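Side-chain contacts in probable fumarate reductase Ifc3 (Shewanella frigidimarina, PDB 1QO8), which catalyses the essentially one-way reduction of fumarate to succinate, using one FAD and four covalently bound c-type hemes in each subunit: residues Asp27-Thr30 with His31-Gln35; Gly71-Glu74 with Pro75-Tyr78; Ile252-Thr255 with Leu256-Ala259. All coordinates share one frame; numbering follows the deposited sequence.

In the fold
From the N terminus, contact 1 comes first: Asp27-Thr30 runs straight on into His31-Gln35, joining the end of the loop after helix 5-12 to the first turn of helix 30-40. Contact 2 follows in the loop between helices 43-46 and 107-115, linking the consecutive residues Gly71-Glu74 and Pro75-Tyr78. Both belong to the cytochrome part and meet the same heme, their nearest atoms about 7 Å apart. Contact 3, Ile252-Thr255 with Leu256-Ala259, stays within helix 248-262 of the FAD-binding part and closes no loop; its centre is about 20 Å from that of contact 1 and 26 Å from that of contact 2. The three succeed one another along the chain, neither nesting nor crossing.

Contact 1: Asp27-Thr30 with His31-Gln35; sequences DSET and HENAQ. With HEM (protoporphyrin IX containing Fe), chain F.
Glu29 sits at the N-cap position, and its carbonyl receives the first turn of helix 30-40: Asn33 N donates to Glu29 O over 3.1 Å. The next rung, Ala34 N to Thr30 O at 2.8 Å, is regular helix. The same Glu29 O takes a second bond, from the side-chain amide of Asn33, whose ND2 lies 2.9 Å away and above the carbonyl plane, 39° out of it. Asn33 CG stands beside its own backbone N (chi1 -82°), which turns the amide back over the helix start, and Glu29 O lies close to the plane of the Asn33 amide. ND2 also reaches Thr66 OG1 and passes 3.6 Å from Glu29 CB. A bend at chi2 (73°) brings Glu32 OE1 back to 3.4 Å from Glu29 C, while OE2 accepts from ND1 of His19, whose NE2 is an axial ligand of the heme iron. Glu29 extends its own chain the other way, to the edge of this same heme, where OE2 lies 3.3 Å from the propionate carbon CAD. Lys292 pairs with OE2 and Thr66 OG1 with OE1. Two bonds from one residue thus grip a single carbonyl oxygen at the helix start, while Glu29 OE2 lies against the heme propionate arm and Glu32 OE2 holds the axial ligand His19; that bond probably increases the electron-donating character of the histidine.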
loop_
_atom_site.group_PDB
_atom_site.type_symbol
_atom_site.label_atom_id
_atom_site.label_comp_id
_atom_site.label_asym_id
_atom_site.label_seq_id
_atom_site.Cartn_x
_atom_site.Cartn_y
_atom_site.Cartn_z
ATOM N N ASP A 27 -21.205 -24.177 15.048
ATOM C CA ASP A 27 -20.864 -22.784 14.679
ATOM C C ASP A 27 -22.035 -22.073 14.009
ATOM O O ASP A 27 -22.343 -20.983 14.476
ATOM C CB ASP A 27 -19.582 -22.791 13.833
ATOM C CG ASP A 27 -18.442 -23.166 14.797
ATOM O OD1 ASP A 27 -18.393 -22.820 15.988
ATOM O OD2 ASP A 27 -17.515 -23.784 14.265
ATOM N N SER A 28 -22.716 -22.749 13.083
ATOM C CA SER A 28 -23.833 -22.199 12.393
ATOM C C SER A 28 -25.094 -22.244 13.254
ATOM O O SER A 28 -26.102 -21.756 12.711
ATOM C CB SER A 28 -24.143 -22.796 11.037
ATOM O OG SER A 28 -23.044 -23.025 10.222
ATOM N N GLU A 29 -25.122 -22.724 14.496
ATOM C CA GLU A 29 -26.357 -22.810 15.291
ATOM C C GLU A 29 -27.560 -23.408 14.611
ATOM O O GLU A 29 -28.753 -23.050 14.755
ATOM C CB GLU A 29 -26.641 -21.443 15.935
ATOM C CG GLU A 29 -25.371 -20.899 16.648
ATOM C CD GLU A 29 -25.519 -19.512 17.202
ATOM O OE1 GLU A 29 -26.561 -18.804 16.996
ATOM O OE2 GLU A 29 -24.655 -18.980 17.943
ATOM N N THR A 30 -27.333 -24.406 13.769
ATOM C CA THR A 30 -28.298 -24.977 12.854
ATOM C C THR A 30 -29.484 -25.568 13.584
ATOM O O THR A 30 -30.639 -25.123 13.563
ATOM C CB THR A 30 -27.551 -26.062 12.025
ATOM O OG1 THR A 30 -26.428 -25.365 11.443
ATOM C CG2 THR A 30 -28.392 -26.631 10.899
ATOM N N HIS A 31 -29.121 -26.538 14.446
ATOM C CA HIS A 31 -30.124 -27.245 15.264
ATOM C C HIS A 31 -30.941 -26.253 16.009
ATOM O O HIS A 31 -32.161 -26.370 16.014
ATOM C CB HIS A 31 -29.419 -28.199 16.308
ATOM C CG HIS A 31 -30.461 -29.024 17.019
ATOM N ND1 HIS A 31 -31.016 -30.120 16.393
ATOM C CD2 HIS A 31 -31.073 -28.903 18.222
ATOM C CE1 HIS A 31 -31.919 -30.644 17.217
ATOM N NE2 HIS A 31 -31.975 -29.937 18.345
ATOM N N GLU A 32 -30.395 -25.273 16.742
ATOM C CA GLU A 32 -31.186 -24.373 17.550
ATOM C C GLU A 32 -32.205 -23.577 16.697
ATOM O O GLU A 32 -33.400 -23.384 17.089
ATOM C CB GLU A 32 -30.243 -23.455 18.323
ATOM C CG GLU A 32 -29.337 -24.140 19.328
ATOM C CD GLU A 32 -28.188 -24.942 18.812
ATOM O OE1 GLU A 32 -27.854 -24.944 17.600
ATOM O OE2 GLU A 32 -27.628 -25.671 19.665
ATOM N N ASN A 33 -31.759 -23.125 15.547
ATOM C CA ASN A 33 -32.610 -22.291 14.688
ATOM C C ASN A 33 -33.671 -23.146 13.964
ATOM O O ASN A 33 -34.789 -22.740 13.701
ATOM C CB ASN A 33 -31.760 -21.596 13.598
ATOM C CG ASN A 33 -31.087 -20.352 14.090
ATOM O OD1 ASN A 33 -31.727 -19.295 14.166
ATOM N ND2 ASN A 33 -29.791 -20.369 14.493
ATOM N N ALA A 34 -33.393 -24.409 13.662
ATOM C CA ALA A 34 -34.449 -25.320 13.215
ATOM C C ALA A 34 -35.543 -25.447 14.271
ATOM O O ALA A 34 -36.743 -25.422 13.880
ATOM C CB ALA A 34 -33.903 -26.638 12.714
ATOM N N GLN A 35 -35.222 -25.408 15.548
ATOM C CA GLN A 35 -36.150 -25.455 16.656
ATOM C C GLN A 35 -36.973 -24.235 16.897
ATOM O O GLN A 35 -38.211 -24.360 17.012
ATOM C CB GLN A 35 -35.363 -25.773 17.975
ATOM C CG GLN A 35 -34.689 -27.155 17.888
ATOM C CD GLN A 35 -35.752 -28.229 17.647
ATOM O OE1 GLN A 35 -35.673 -28.835 16.616
ATOM N NE2 GLN A 35 -36.810 -28.437 18.415
HETATM C CHA HEM F . -25.525 -21.377 23.387
HETATM C CHB HEM F . -26.314 -23.855 27.530
HETATM C CHC HEM F . -31.115 -23.574 26.958
HETATM C CHD HEM F . -30.347 -21.076 22.870
HETATM C C1A HEM F . -25.366 -22.121 24.547
HETATM C C2A HEM F . -24.071 -22.578 25.018
HETATM C C3A HEM F . -24.314 -23.222 26.158
HETATM C C4A HEM F . -25.722 -23.198 26.434
HETATM C CMA HEM F . -23.326 -23.899 27.123
HETATM C CAA HEM F . -22.706 -22.344 24.316
HETATM C CBA HEM F . -21.934 -21.056 24.297
HETATM C CGA HEM F . -20.492 -20.898 23.870
HETATM O O1A HEM F . -19.803 -20.132 24.652
HETATM O O2A HEM F . -19.985 -21.428 22.830
HETATM C C1B HEM F . -27.663 -23.893 27.789
HETATM C C2B HEM F . -28.301 -24.331 29.029
HETATM C C3B HEM F . -29.626 -24.207 28.896
HETATM C C4B HEM F . -29.863 -23.757 27.543
HETATM C CMB HEM F . -27.507 -24.767 30.282
HETATM C CAB HEM F . -30.728 -24.417 29.937
HETATM C CBB HEM F . -30.793 -24.140 31.260
HETATM C C1C HEM F . -31.325 -22.919 25.754
HETATM C C2C HEM F . -32.608 -22.672 25.127
HETATM C C3C HEM F . -32.390 -21.968 24.055
HETATM C C4C HEM F . -30.975 -21.758 23.904
HETATM C CMC HEM F . -33.957 -23.166 25.709
HETATM C CAC HEM F . -33.368 -21.285 23.043
HETATM C CBC HEM F . -34.467 -20.638 23.505
HETATM C C1D HEM F . -29.000 -20.893 22.645
HETATM C C2D HEM F . -28.375 -20.195 21.553
HETATM C C3D HEM F . -27.067 -20.269 21.726
HETATM C C4D HEM F . -26.795 -21.059 22.934
HETATM C CMD HEM F . -29.206 -19.486 20.441
HETATM C CAD HEM F . -25.888 -19.647 20.927
HETATM C CBD HEM F . -25.431 -18.372 21.711
HETATM C CGD HEM F . -26.537 -17.424 22.133
HETATM O O1D HEM F . -27.389 -17.131 21.238
HETATM O O2D HEM F . -26.604 -16.967 23.297
HETATM N NA HEM F . -26.377 -22.579 25.387
HETATM N NB HEM F . -28.650 -23.534 26.925
HETATM N NC HEM F . -30.324 -22.381 24.955
HETATM N ND HEM F . -28.018 -21.403 23.450
HETATM FE FE HEM F . -28.377 -22.405 25.204
#

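Contact 2: Gly71-Glu74 with Pro75-Tyr78; sequences GHEE and PKFY. With HEM (protoporphyrin IX containing Fe), chain F.
Pro75 follows Glu74 in extended chain, and the two side chains cross at about a right angle. Glu74 CG, set anti to its backbone N (chi1 176°), lies against Pro75 CD, across the ring, at 3.5 Å and equally close to Pro75 O, while the glutamate carboxylate is turned off from the proline. The proline nitrogen has no hydrogen to give, and no direct hydrogen bond joins the two segments. Lys76 comes next and its side chain reaches back toward Glu73. Its NZ stands 3.9 Å from Glu73 OE2, a long salt bridge, with the two side chains crossing obliquely. A water closes the gap, donating to Glu73 OE2 and accepting from Lys76 NZ, each at 3.1 Å. Glu73 reaches this point with CG between its backbone N and carbonyl carbon (chi1 73°). The Lys76 backbone bonds to Cys68. Phe77 and Tyr78 carry the chain onward into the pockets of other hemes, and the Tyr78 ring meets Phe155 edge to face. Earlier in the chain, the backbone nitrogens of Gly71 and His72 grasp one heme propionate: Gly71 N to O1D of the heme at 2.9 Å and His72 N to its O2D at 2.8 Å. His72 NE2 binds the iron at 2.0 Å, its ND1 is held by Asp4 OD2, and His19 NE2 is the second axial ligand. Such bis-histidine ligation is characteristic of the c-type hemes in tetraheme cytochromes of the c3 type.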
loop_
_atom_site.group_PDB
_atom_site.type_symbol
_atom_site.label_atom_id
_atom_site.label_comp_id
_atom_site.label_asym_id
_atom_site.label_seq_id
_atom_site.Cartn_x
_atom_site.Cartn_y
_atom_site.Cartn_z
ATOM N N GLY A 71 -29.785 -16.763 22.786
ATOM C CA GLY A 71 -30.012 -17.690 23.894
ATOM C C GLY A 71 -29.705 -17.111 25.246
ATOM O O GLY A 71 -30.426 -17.288 26.244
ATOM N N HIS A 72 -28.493 -16.535 25.384
ATOM C CA HIS A 72 -27.857 -16.426 26.702
ATOM C C HIS A 72 -27.227 -15.019 26.749
ATOM O O HIS A 72 -26.303 -14.774 27.497
ATOM C CB HIS A 72 -26.806 -17.590 26.874
ATOM C CG HIS A 72 -27.525 -18.941 26.829
ATOM N ND1 HIS A 72 -28.437 -19.190 27.838
ATOM C CD2 HIS A 72 -27.581 -20.002 26.042
ATOM C CE1 HIS A 72 -29.050 -20.317 27.560
ATOM N NE2 HIS A 72 -28.536 -20.932 26.526
ATOM N N GLU A 73 -27.728 -14.031 25.999
ATOM C CA GLU A 73 -27.196 -12.672 26.038
ATOM C C GLU A 73 -28.114 -11.622 25.409
ATOM O O GLU A 73 -29.134 -11.905 24.805
ATOM C CB GLU A 73 -25.799 -12.556 25.389
ATOM C CG GLU A 73 -25.809 -12.649 23.898
ATOM C CD GLU A 73 -24.484 -12.734 23.179
ATOM O OE1 GLU A 73 -23.775 -13.742 23.256
ATOM O OE2 GLU A 73 -24.049 -11.898 22.383
ATOM N N GLU A 74 -27.735 -10.362 25.679
ATOM C CA GLU A 74 -28.520 -9.229 25.151
ATOM C C GLU A 74 -28.827 -9.431 23.701
ATOM O O GLU A 74 -27.955 -9.805 22.907
ATOM C CB GLU A 74 -27.705 -7.926 25.352
ATOM C CG GLU A 74 -28.377 -6.659 24.757
ATOM C CD GLU A 74 -27.393 -5.510 25.067
ATOM O OE1 GLU A 74 -26.192 -5.574 24.759
ATOM O OE2 GLU A 74 -27.786 -4.640 25.822
ATOM N N PRO A 75 -30.100 -9.400 23.297
ATOM C CA PRO A 75 -30.429 -9.495 21.879
ATOM C C PRO A 75 -29.804 -8.390 20.995
ATOM O O PRO A 75 -29.400 -7.334 21.491
ATOM C CB PRO A 75 -31.953 -9.467 21.967
ATOM C CG PRO A 75 -32.296 -8.625 23.109
ATOM C CD PRO A 75 -31.151 -8.680 24.071
ATOM N N LYS A 76 -29.544 -8.660 19.731
ATOM C CA LYS A 76 -29.101 -7.754 18.692
ATOM C C LYS A 76 -30.295 -7.464 17.739
ATOM O O LYS A 76 -30.794 -8.362 17.095
ATOM C CB LYS A 76 -28.006 -8.290 17.751
ATOM C CG LYS A 76 -26.742 -8.288 18.646
ATOM C CD LYS A 76 -25.482 -8.776 17.898
ATOM C CE LYS A 76 -24.520 -9.342 18.953
ATOM N NZ LYS A 76 -24.100 -10.724 18.631
ATOM N N PHE A 77 -30.646 -6.182 17.687
ATOM C CA PHE A 77 -31.548 -5.791 16.571
ATOM C C PHE A 77 -30.676 -5.605 15.383
ATOM O O PHE A 77 -30.184 -4.442 15.167
ATOM C CB PHE A 77 -32.258 -4.484 17.016
ATOM C CG PHE A 77 -33.241 -3.997 15.970
ATOM C CD1 PHE A 77 -34.162 -4.877 15.400
ATOM C CD2 PHE A 77 -33.257 -2.629 15.692
ATOM C CE1 PHE A 77 -35.106 -4.376 14.499
ATOM C CE2 PHE A 77 -34.249 -2.150 14.836
ATOM C CZ PHE A 77 -35.125 -3.015 14.250
ATOM N N TYR A 78 -30.520 -6.577 14.499
ATOM C CA TYR A 78 -29.342 -6.519 13.635
ATOM C C TYR A 78 -29.533 -5.385 12.585
ATOM O O TYR A 78 -28.566 -4.971 11.949
ATOM C CB TYR A 78 -29.141 -7.792 12.816
ATOM C CG TYR A 78 -27.686 -8.042 12.439
ATOM C CD1 TYR A 78 -26.819 -8.742 13.293
ATOM C CD2 TYR A 78 -27.185 -7.636 11.226
ATOM C CE1 TYR A 78 -25.462 -8.976 12.958
ATOM C CE2 TYR A 78 -25.866 -7.879 10.859
ATOM C CZ TYR A 78 -25.030 -8.585 11.721
ATOM O OH TYR A 78 -23.754 -8.825 11.301
HETATM C CHA HEM F . -25.525 -21.377 23.387
HETATM C CHB HEM F . -26.314 -23.855 27.530
HETATM C CHC HEM F . -31.115 -23.574 26.958
HETATM C CHD HEM F . -30.347 -21.076 22.870
HETATM C C1A HEM F . -25.366 -22.121 24.547
HETATM C C2A HEM F . -24.071 -22.578 25.018
HETATM C C3A HEM F . -24.314 -23.222 26.158
HETATM C C4A HEM F . -25.722 -23.198 26.434
HETATM C CMA HEM F . -23.326 -23.899 27.123
HETATM C CAA HEM F . -22.706 -22.344 24.316
HETATM C CBA HEM F . -21.934 -21.056 24.297
HETATM C CGA HEM F . -20.492 -20.898 23.870
HETATM O O1A HEM F . -19.803 -20.132 24.652
HETATM O O2A HEM F . -19.985 -21.428 22.830
HETATM C C1B HEM F . -27.663 -23.893 27.789
HETATM C C2B HEM F . -28.301 -24.331 29.029
HETATM C C3B HEM F . -29.626 -24.207 28.896
HETATM C C4B HEM F . -29.863 -23.757 27.543
HETATM C CMB HEM F . -27.507 -24.767 30.282
HETATM C CAB HEM F . -30.728 -24.417 29.937
HETATM C CBB HEM F . -30.793 -24.140 31.260
HETATM C C1C HEM F . -31.325 -22.919 25.754
HETATM C C2C HEM F . -32.608 -22.672 25.127
HETATM C C3C HEM F . -32.390 -21.968 24.055
HETATM C C4C HEM F . -30.975 -21.758 23.904
HETATM C CMC HEM F . -33.957 -23.166 25.709
HETATM C CAC HEM F . -33.368 -21.285 23.043
HETATM C CBC HEM F . -34.467 -20.638 23.505
HETATM C C1D HEM F . -29.000 -20.893 22.645
HETATM C C2D HEM F . -28.375 -20.195 21.553
HETATM C C3D HEM F . -27.067 -20.269 21.726
HETATM C C4D HEM F . -26.795 -21.059 22.934
HETATM C CMD HEM F . -29.206 -19.486 20.441
HETATM C CAD HEM F . -25.888 -19.647 20.927
HETATM C CBD HEM F . -25.431 -18.372 21.711
HETATM C CGD HEM F . -26.537 -17.424 22.133
HETATM O O1D HEM F . -27.389 -17.131 21.238
HETATM O O2D HEM F . -26.604 -16.967 23.297
HETATM N NA HEM F . -26.377 -22.579 25.387
HETATM N NB HEM F . -28.650 -23.534 26.925
HETATM N NC HEM F . -30.324 -22.381 24.955
HETATM N ND HEM F . -28.018 -21.403 23.450
HETATM FE FE HEM F . -28.377 -22.405 25.204
HETATM O O HOH W 1 -23.832 -13.526 19.810
#

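Contact 3: Ile252-Thr255 with Leu256-Ala259; sequences IIDT and LRKA
Apolar contact joins Ile252 and Leu256, one turn apart and lying side by side: Ile252 CG2 touches Leu256 CD1 at 3.5 Å, tighter than usual for two carbons. One residue on, Ile253 CG2 lies over one face of the Arg257 guanidinium, toward its rim and 3.5 Å from NE. Arg257 reaches there with its chain extended from CG to NE. Ile253 also adjoins the FAD site, close to the FAD-binding Ser160 and about 6 Å from the cofactor at the nearest atoms.

The charged contact is looser. Asp254 OD1 stands 3.8 Å from Arg257 NH1, a long salt bridge in which the oxygen lies well out of the guanidinium plane and no N-H points at it. A water in that plane accepts from Arg257 NH1 at 2.9 Å and donates to Asp254 OD1 at 3.2 Å; Lys246 pairs with Asp254 OD2.

Backbone bonds from Leu256 N to Ile252 O through Ala259 N to Thr255 O keep the helix regular. Carbonyl oxygens of Ser156 and Leu60 take guanidinium N-H groups while the Ile253 methyl lies over one face, and Asp254 acts on Arg257 through charge and the bridging water, without a direct hydrogen bond; Leu60 O links the arginine to the cytochrome part.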
loop_
_atom_site.group_PDB
_atom_site.type_symbol
_atom_site.label_atom_id
_atom_site.label_comp_id
_atom_site.label_asym_id
_atom_site.label_seq_id
_atom_site.Cartn_x
_atom_site.Cartn_y
_atom_site.Cartn_z
ATOM N N ILE A 252 -29.995 -11.285 -6.104
ATOM C CA ILE A 252 -28.854 -12.151 -6.435
ATOM C C ILE A 252 -28.436 -13.095 -5.302
ATOM O O ILE A 252 -28.204 -14.272 -5.594
ATOM C CB ILE A 252 -27.670 -11.380 -7.024
ATOM C CG1 ILE A 252 -28.024 -10.788 -8.384
ATOM C CG2 ILE A 252 -26.465 -12.306 -7.218
ATOM C CD1 ILE A 252 -27.025 -9.792 -8.979
ATOM N N ILE A 253 -28.302 -12.673 -4.092
ATOM C CA ILE A 253 -27.877 -13.422 -2.919
ATOM C C ILE A 253 -29.047 -14.329 -2.510
ATOM O O ILE A 253 -28.757 -15.438 -2.092
ATOM C CB ILE A 253 -27.605 -12.480 -1.726
ATOM C CG1 ILE A 253 -26.250 -11.798 -1.925
ATOM C CG2 ILE A 253 -27.686 -13.094 -0.315
ATOM C CD1 ILE A 253 -25.065 -12.684 -2.236
ATOM N N ASP A 254 -30.303 -13.883 -2.633
ATOM C CA ASP A 254 -31.422 -14.835 -2.400
ATOM C C ASP A 254 -31.284 -15.986 -3.391
ATOM O O ASP A 254 -31.378 -17.180 -3.021
ATOM C CB ASP A 254 -32.814 -14.219 -2.433
ATOM C CG ASP A 254 -33.103 -13.349 -1.217
ATOM O OD1 ASP A 254 -32.362 -13.196 -0.207
ATOM O OD2 ASP A 254 -34.169 -12.679 -1.125
ATOM N N THR A 255 -30.973 -15.719 -4.658
ATOM C CA THR A 255 -30.918 -16.747 -5.671
ATOM C C THR A 255 -29.733 -17.705 -5.446
ATOM O O THR A 255 -29.858 -18.897 -5.627
ATOM C CB THR A 255 -30.764 -16.144 -7.071
ATOM O OG1 THR A 255 -31.874 -15.282 -7.235
ATOM C CG2 THR A 255 -30.799 -17.209 -8.133
ATOM N N LEU A 256 -28.566 -17.170 -5.073
ATOM C CA LEU A 256 -27.378 -17.953 -4.836
ATOM C C LEU A 256 -27.527 -18.732 -3.519
ATOM O O LEU A 256 -27.116 -19.874 -3.543
ATOM C CB LEU A 256 -26.111 -17.063 -4.829
ATOM C CG LEU A 256 -25.804 -16.359 -6.133
ATOM C CD1 LEU A 256 -24.915 -15.113 -5.877
ATOM C CD2 LEU A 256 -25.180 -17.282 -7.212
ATOM N N ARG A 257 -28.134 -18.207 -2.454
ATOM C CA ARG A 257 -28.383 -18.965 -1.271
ATOM C C ARG A 257 -29.244 -20.223 -1.560
ATOM O O ARG A 257 -28.956 -21.309 -1.015
ATOM C CB ARG A 257 -29.138 -18.229 -0.158
ATOM C CG ARG A 257 -28.375 -17.080 0.466
ATOM C CD ARG A 257 -29.298 -16.238 1.340
ATOM N NE ARG A 257 -28.511 -15.371 2.213
ATOM C CZ ARG A 257 -29.136 -14.500 2.979
ATOM N NH1 ARG A 257 -30.471 -14.353 2.887
ATOM N NH2 ARG A 257 -28.490 -13.699 3.793
ATOM N N LYS A 258 -30.361 -20.012 -2.264
ATOM C CA LYS A 258 -31.198 -21.147 -2.612
ATOM C C LYS A 258 -30.459 -22.117 -3.529
ATOM O O LYS A 258 -30.467 -23.308 -3.192
ATOM C CB LYS A 258 -32.539 -20.813 -3.296
ATOM C CG LYS A 258 -33.318 -19.914 -2.321
ATOM C CD LYS A 258 -34.792 -20.246 -2.356
ATOM C CE LYS A 258 -35.540 -19.712 -1.116
ATOM N NZ LYS A 258 -36.950 -20.284 -1.280
ATOM N N ALA A 259 -29.780 -21.675 -4.561
ATOM C CA ALA A 259 -29.020 -22.647 -5.349
ATOM C C ALA A 259 -27.896 -23.311 -4.565
ATOM O O ALA A 259 -27.708 -24.513 -4.850
ATOM C CB ALA A 259 -28.513 -22.071 -6.653
HETATM O O HOH W 2 -32.768 -15.710 1.789
#